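Local coordinates for protein carbonic anhydrase (Neosartorya fumigata, PDB 6LAC) that probably catalyses the reversible hydration of carbon dioxide to hydrogencarbonate, as a beta-class enzyme with one zinc ion per subunit, at residues 120-125 / 132-137; 112-117 / 139-144. The protein carries 1 engineered substitution. All blocks are in the same frame, centred on the assembly; numbering follows the deposited sequence.

Contact 1 (120-125 / 132-137); sequences RTLDSL and RALVEL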
loop_
_atom_site.group_PDB
_atom_site.type_symbol
_atom_site.label_atom_id
_atom_site.label_comp_id
_atom_site.label_asym_id
_atom_site.label_seq_id
_atom_site.Cartn_x
_atom_site.Cartn_y
_atom_site.Cartn_z
ATOM N N ARG A 120 17.635 -23.658 -10.316
ATOM C CA ARG A 120 19.102 -23.846 -10.495
ATOM C C ARG A 120 19.844 -22.568 -10.102
ATOM O O ARG A 120 20.887 -22.671 -9.462
ATOM C CB ARG A 120 19.433 -24.242 -11.933
ATOM C CG ARG A 120 18.872 -25.598 -12.327
ATOM C CD ARG A 120 19.774 -26.252 -13.372
ATOM N NE ARG A 120 19.381 -27.631 -13.666
ATOM C CZ ARG A 120 18.386 -27.971 -14.478
ATOM N NH1 ARG A 120 17.691 -27.030 -15.092
ATOM N NH2 ARG A 120 18.099 -29.245 -14.678
ATOM N N THR A 121 19.309 -21.392 -10.446
ATOM C CA THR A 121 19.854 -20.100 -9.970
ATOM C C THR A 121 19.847 -20.104 -8.430
ATOM O O THR A 121 20.891 -19.858 -7.801
ATOM C CB THR A 121 19.086 -18.899 -10.533
ATOM O OG1 THR A 121 19.184 -18.861 -11.959
ATOM C CG2 THR A 121 19.616 -17.594 -9.996
ATOM N N LEU A 122 18.693 -20.372 -7.829
ATOM C CA LEU A 122 18.557 -20.251 -6.358
ATOM C C LEU A 122 19.470 -21.274 -5.675
ATOM O O LEU A 122 20.119 -20.907 -4.702
ATOM C CB LEU A 122 17.090 -20.470 -5.975
ATOM C CG LEU A 122 16.149 -19.372 -6.479
ATOM C CD1 LEU A 122 14.703 -19.729 -6.208
ATOM C CD2 LEU A 122 16.487 -18.040 -5.858
ATOM N N ASP A 123 19.522 -22.496 -6.213
ATOM C CA ASP A 123 20.315 -23.614 -5.626
ATOM C C ASP A 123 21.813 -23.278 -5.641
ATOM O O ASP A 123 22.542 -23.858 -4.832
ATOM C CB ASP A 123 19.976 -24.932 -6.325
ATOM C CG ASP A 123 18.658 -25.542 -5.858
ATOM O OD1 ASP A 123 18.103 -25.032 -4.873
ATOM O OD2 ASP A 123 18.170 -26.494 -6.497
ATOM N N SER A 124 22.276 -22.369 -6.508
ATOM C CA SER A 124 23.698 -21.955 -6.611
ATOM C C SER A 124 24.072 -20.976 -5.484
ATOM O O SER A 124 25.255 -20.622 -5.326
ATOM C CB SER A 124 24.000 -21.372 -7.970
ATOM O OG SER A 124 23.618 -20.004 -8.022
ATOM N N LEU A 125 23.082 -20.500 -4.720
ATOM C CA LEU A 125 23.316 -19.491 -3.659
ATOM C C LEU A 125 22.963 -20.103 -2.307
ATOM O O LEU A 125 22.268 -21.070 -2.310
ATOM C CB LEU A 125 22.397 -18.316 -3.986
ATOM C CG LEU A 125 22.643 -17.678 -5.349
ATOM C CD1 LEU A 125 21.531 -16.668 -5.647
ATOM C CD2 LEU A 125 23.999 -17.003 -5.370
ATOM N N ARG A 132 18.021 -12.734 -1.407
ATOM C CA ARG A 132 18.224 -11.504 -2.194
ATOM C C ARG A 132 17.909 -11.788 -3.658
ATOM O O ARG A 132 17.284 -10.964 -4.313
ATOM C CB ARG A 132 19.661 -11.022 -2.032
ATOM C CG ARG A 132 19.944 -10.444 -0.659
ATOM C CD ARG A 132 21.377 -10.059 -0.483
ATOM N NE ARG A 132 21.685 -8.792 -1.060
ATOM C CZ ARG A 132 21.576 -7.609 -0.433
ATOM N NH1 ARG A 132 21.098 -7.496 0.800
ATOM N NH2 ARG A 132 21.939 -6.541 -1.071
ATOM N N ALA A 133 18.354 -12.910 -4.185
ATOM C CA ALA A 133 18.010 -13.300 -5.567
ATOM C C ALA A 133 16.506 -13.450 -5.718
ATOM O O ALA A 133 15.960 -13.038 -6.735
ATOM C CB ALA A 133 18.768 -14.561 -5.921
ATOM N N LEU A 134 15.799 -14.049 -4.768
ATOM C CA LEU A 134 14.357 -14.220 -4.885
ATOM C C LEU A 134 13.686 -12.856 -4.904
ATOM O O LEU A 134 12.763 -12.629 -5.714
ATOM C CB LEU A 134 13.875 -15.045 -3.702
ATOM C CG LEU A 134 12.493 -15.621 -3.860
ATOM C CD1 LEU A 134 12.398 -16.585 -5.058
ATOM C CD2 LEU A 134 12.121 -16.350 -2.568
ATOM N N VAL A 135 14.163 -11.914 -4.115
ATOM C CA VAL A 135 13.594 -10.530 -4.174
ATOM C C VAL A 135 13.726 -9.989 -5.605
ATOM O O VAL A 135 12.796 -9.375 -6.137
ATOM C CB VAL A 135 14.274 -9.637 -3.141
ATOM C CG1 VAL A 135 14.053 -8.184 -3.405
ATOM C CG2 VAL A 135 13.814 -9.983 -1.733
ATOM N N GLU A 136 14.916 -10.101 -6.180
ATOM C CA GLU A 136 15.201 -9.538 -7.524
ATOM C C GLU A 136 14.343 -10.236 -8.563
ATOM O O GLU A 136 13.786 -9.569 -9.465
ATOM C CB GLU A 136 16.693 -9.710 -7.862
ATOM C CG GLU A 136 17.614 -8.931 -6.951
ATOM C CD GLU A 136 19.080 -9.322 -6.960
ATOM O OE1 GLU A 136 19.401 -10.247 -7.727
ATOM O OE2 GLU A 136 19.861 -8.721 -6.171
ATOM N N LEU A 137 14.292 -11.552 -8.513
ATOM C CA LEU A 137 13.528 -12.332 -9.489
ATOM C C LEU A 137 12.066 -11.948 -9.399
ATOM O O LEU A 137 11.356 -11.939 -10.415
ATOM C CB LEU A 137 13.751 -13.835 -9.310
ATOM C CG LEU A 137 15.155 -14.325 -9.709
ATOM C CD1 LEU A 137 15.427 -15.660 -9.074
ATOM C CD2 LEU A 137 15.276 -14.429 -11.222
#
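Leu122 reaches across to helix 127-148 with both of its methyls. With CG anti to the carbonyl carbon (chi1 -67°), the forked end lies nearer the partner helix than its own CB direction would suggest. Leu122 CD2 lies 4.1 Å from Leu137 CD1 and, at 4.2 Å, also approaches Ala133 CB. Leu122 CD1 meets CD1 of Leu134, the two side chains crossing at a slant, whereas Leu122 and Leu137 run antiparallel to one another. Ala133 suits the place where the backbones come nearest, since its single methyl leaves room for leucines from two positions. The second is Leu125, whose CD1 presses on Ala133 CB at 3.5 Å, tighter than a relaxed methyl contact. The contacts between the segments are apolar packing. Within the turn, Ser124 OG donates to Thr121 O over 2.7 Å, and that carbonyl also accepts from Ser124 N, while Arg130 hydrogen-bonds Leu125 O. Two consecutive helices, joined by a short turn, thus pack against each other through leucine and alanine, the short helix 119-123 lying on the beginning of helix 127-148 as part of the helical layer of the carbonic anhydrase domain.

Contact 2 (112-117 / 139-144); sequences DTLRST and VLEQVH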
loop_
_atom_site.group_PDB
_atom_site.type_symbol
_atom_site.label_atom_id
_atom_site.label_comp_id
_atom_site.label_asym_id
_atom_site.label_seq_id
_atom_site.Cartn_x
_atom_site.Cartn_y
_atom_site.Cartn_z
ATOM N N ASP A 112 5.933 -19.906 -5.342
ATOM C CA ASP A 112 6.229 -21.323 -5.660
ATOM C C ASP A 112 6.757 -21.359 -7.091
ATOM O O ASP A 112 7.778 -22.057 -7.356
ATOM C CB ASP A 112 5.028 -22.225 -5.354
ATOM C CG ASP A 112 4.834 -22.537 -3.873
ATOM O OD1 ASP A 112 5.785 -22.328 -3.069
ATOM O OD2 ASP A 112 3.731 -22.965 -3.523
ATOM N N THR A 113 6.059 -20.731 -8.031
ATOM C CA THR A 113 6.508 -20.688 -9.422
ATOM C C THR A 113 7.878 -20.020 -9.580
ATOM O O THR A 113 8.669 -20.499 -10.381
ATOM C CB THR A 113 5.462 -20.021 -10.293
ATOM O OG1 THR A 113 4.405 -20.968 -10.371
ATOM C CG2 THR A 113 5.979 -19.681 -11.666
ATOM N N LEU A 114 8.182 -18.915 -8.882
ATOM C CA LEU A 114 9.543 -18.340 -8.945
ATOM C C LEU A 114 10.550 -19.399 -8.549
ATOM O O LEU A 114 11.586 -19.508 -9.172
ATOM C CB LEU A 114 9.719 -17.159 -7.996
ATOM C CG LEU A 114 9.174 -15.838 -8.466
ATOM C CD1 LEU A 114 9.378 -14.834 -7.333
ATOM C CD2 LEU A 114 9.859 -15.398 -9.752
ATOM N N ARG A 115 10.308 -20.026 -7.398
ATOM C CA ARG A 115 11.283 -20.971 -6.827
ATOM C C ARG A 115 11.498 -22.125 -7.804
ATOM O O ARG A 115 12.623 -22.591 -7.890
ATOM C CB ARG A 115 10.834 -21.435 -5.441
ATOM C CG ARG A 115 10.920 -20.329 -4.392
ATOM C CD ARG A 115 10.828 -20.714 -2.922
ATOM N NE ARG A 115 9.436 -20.658 -2.585
ATOM C CZ ARG A 115 8.779 -19.806 -1.785
ATOM N NH1 ARG A 115 9.448 -18.895 -1.077
ATOM N NH2 ARG A 115 7.454 -19.863 -1.673
ATOM N N SER A 116 10.443 -22.643 -8.444
ATOM C CA SER A 116 10.583 -23.799 -9.374
ATOM C C SER A 116 11.214 -23.335 -10.689
ATOM O O SER A 116 12.146 -23.989 -11.173
ATOM C CB SER A 116 9.275 -24.510 -9.571
ATOM O OG SER A 116 8.276 -23.661 -10.104
ATOM N N THR A 117 10.755 -22.219 -11.261
ATOM C CA THR A 117 11.284 -21.684 -12.540
ATOM C C THR A 117 12.789 -21.425 -12.374
ATOM O O THR A 117 13.572 -21.761 -13.294
ATOM C CB THR A 117 10.504 -20.437 -12.969
ATOM O OG1 THR A 117 9.131 -20.812 -13.059
ATOM C CG2 THR A 117 11.019 -19.819 -14.250
ATOM N N VAL A 139 10.773 -9.080 -8.514
ATOM C CA VAL A 139 10.611 -7.762 -9.206
ATOM C C VAL A 139 10.593 -7.981 -10.714
ATOM O O VAL A 139 9.656 -7.501 -11.375
ATOM C CB VAL A 139 11.695 -6.761 -8.818
ATOM C CG1 VAL A 139 11.551 -5.495 -9.648
ATOM C CG2 VAL A 139 11.625 -6.402 -7.328
ATOM N N LEU A 140 11.519 -8.765 -11.240
ATOM C CA LEU A 140 11.579 -8.953 -12.714
ATOM C C LEU A 140 10.300 -9.594 -13.182
ATOM O O LEU A 140 9.747 -9.155 -14.208
ATOM C CB LEU A 140 12.781 -9.810 -13.034
ATOM C CG LEU A 140 14.138 -9.131 -12.938
ATOM C CD1 LEU A 140 15.235 -10.185 -13.073
ATOM C CD2 LEU A 140 14.299 -8.033 -13.977
ATOM N N GLU A 141 9.822 -10.629 -12.495
ATOM C CA GLU A 141 8.610 -11.335 -12.970
ATOM C C GLU A 141 7.398 -10.451 -12.768
ATOM O O GLU A 141 6.497 -10.463 -13.631
ATOM C CB GLU A 141 8.519 -12.697 -12.284
ATOM C CG GLU A 141 9.684 -13.591 -12.681
ATOM C CD GLU A 141 9.553 -14.446 -13.928
ATOM O OE1 GLU A 141 8.915 -13.981 -14.919
ATOM O OE2 GLU A 141 10.088 -15.597 -13.903
ATOM N N GLN A 142 7.319 -9.642 -11.728
ATOM C CA GLN A 142 6.161 -8.733 -11.608
ATOM C C GLN A 142 6.165 -7.678 -12.722
ATOM O O GLN A 142 5.113 -7.339 -13.214
ATOM C CB GLN A 142 6.155 -8.053 -10.243
ATOM C CG GLN A 142 5.885 -9.018 -9.088
ATOM C CD GLN A 142 4.543 -9.668 -9.194
ATOM O OE1 GLN A 142 3.552 -9.022 -9.449
ATOM N NE2 GLN A 142 4.469 -10.974 -8.971
ATOM N N VAL A 143 7.320 -7.140 -13.057
ATOM C CA VAL A 143 7.378 -6.178 -14.191
ATOM C C VAL A 143 6.895 -6.836 -15.500
ATOM O O VAL A 143 6.025 -6.264 -16.166
ATOM C CB VAL A 143 8.800 -5.636 -14.304
ATOM C CG1 VAL A 143 8.961 -4.879 -15.633
ATOM C CG2 VAL A 143 9.139 -4.775 -13.109
ATOM N N HIS A 144 7.391 -8.037 -15.756
ATOM C CA HIS A 144 7.040 -8.712 -17.030
ATOM C C HIS A 144 5.551 -9.029 -17.028
ATOM O O HIS A 144 4.830 -8.769 -18.007
ATOM C CB HIS A 144 7.874 -9.970 -17.194
ATOM C CG HIS A 144 7.417 -10.817 -18.331
ATOM N ND1 HIS A 144 7.651 -10.430 -19.637
ATOM C CD2 HIS A 144 6.669 -11.940 -18.371
ATOM C CE1 HIS A 144 7.099 -11.311 -20.461
ATOM N NE2 HIS A 144 6.492 -12.259 -19.707
#
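Glu141 meets Leu114 with the carbon part of its side chain, and it alone in segment 139-144 touches segment 112-117 at close range. Ahead of it, Val139 and Leu140 are turned to other parts of the fold: both pack on Leu178 of strand 174-178, where branched aliphatic side chains are well suited to a hydrophobic sheet surface. At Glu141 the CB points toward the partner helix. With CG anti to the carbonyl carbon (chi1 -64°), Glu141 CG comes to lie against Leu114 CD2 at 3.4 Å, a tight approach for two carbons. Glu141 CB is 3.9 Å from Leu114 CD2. The two side chains run antiparallel, so that the leucine tip lies alongside the glutamate stem. A long side chain with methylene groups can thus serve an apolar neighbour while the bend at chi2 (-88°) swings its carboxylate aside and on to His118. There Glu141 OE2 hydrogen-bonds His118 NE2, just beyond the end of helix 107-117, and passes Thr117 CG2 at 4.3 Å. One torsion of Thr117 (chi1 -57°) sets both its branches: CG2 faces the glutamate, and Thr117 OG1 donates to Thr113 O over 2.7 Å, from the face of that carbonyl opposite to the one used by Thr117 N. Next along the segment, Gln142 binds the backbone N of Met62 through OE1 and packs on Ile86 of strand 83-89, which Val143 also touches. One side of the long helix thus lies on the beta-sheet while Glu141, together with Leu134 and Asn138, meets helix 107-117, a layered alpha/beta packing in keeping with the beta-class carbonic anhydrase fold.

Overall arrangement
Contacts 1 and 2 lie side by side, their centres 10 Å apart, and share helix 127-148, against which the successive helices 107-117 and 119-123 pack in turn. They also touch directly: Leu122 CD1 lies 3.7 Å from Arg115 CA, and Leu134 CD1 is 4.0 Å from Leu114 CB, so the two contacts adjoin through Leu122, Leu134 and Leu114, together with the backbone of Arg115. Neither contact holds a zinc ligand. The metal, bound by Cys34, Asp36, His89 and Cys92, is about 11 Å from the side chain of Leu134 in contact 1 and about 12 Å from that of Leu114 in contact 2. The helices thus pack beside the metal site without supplying its ligands.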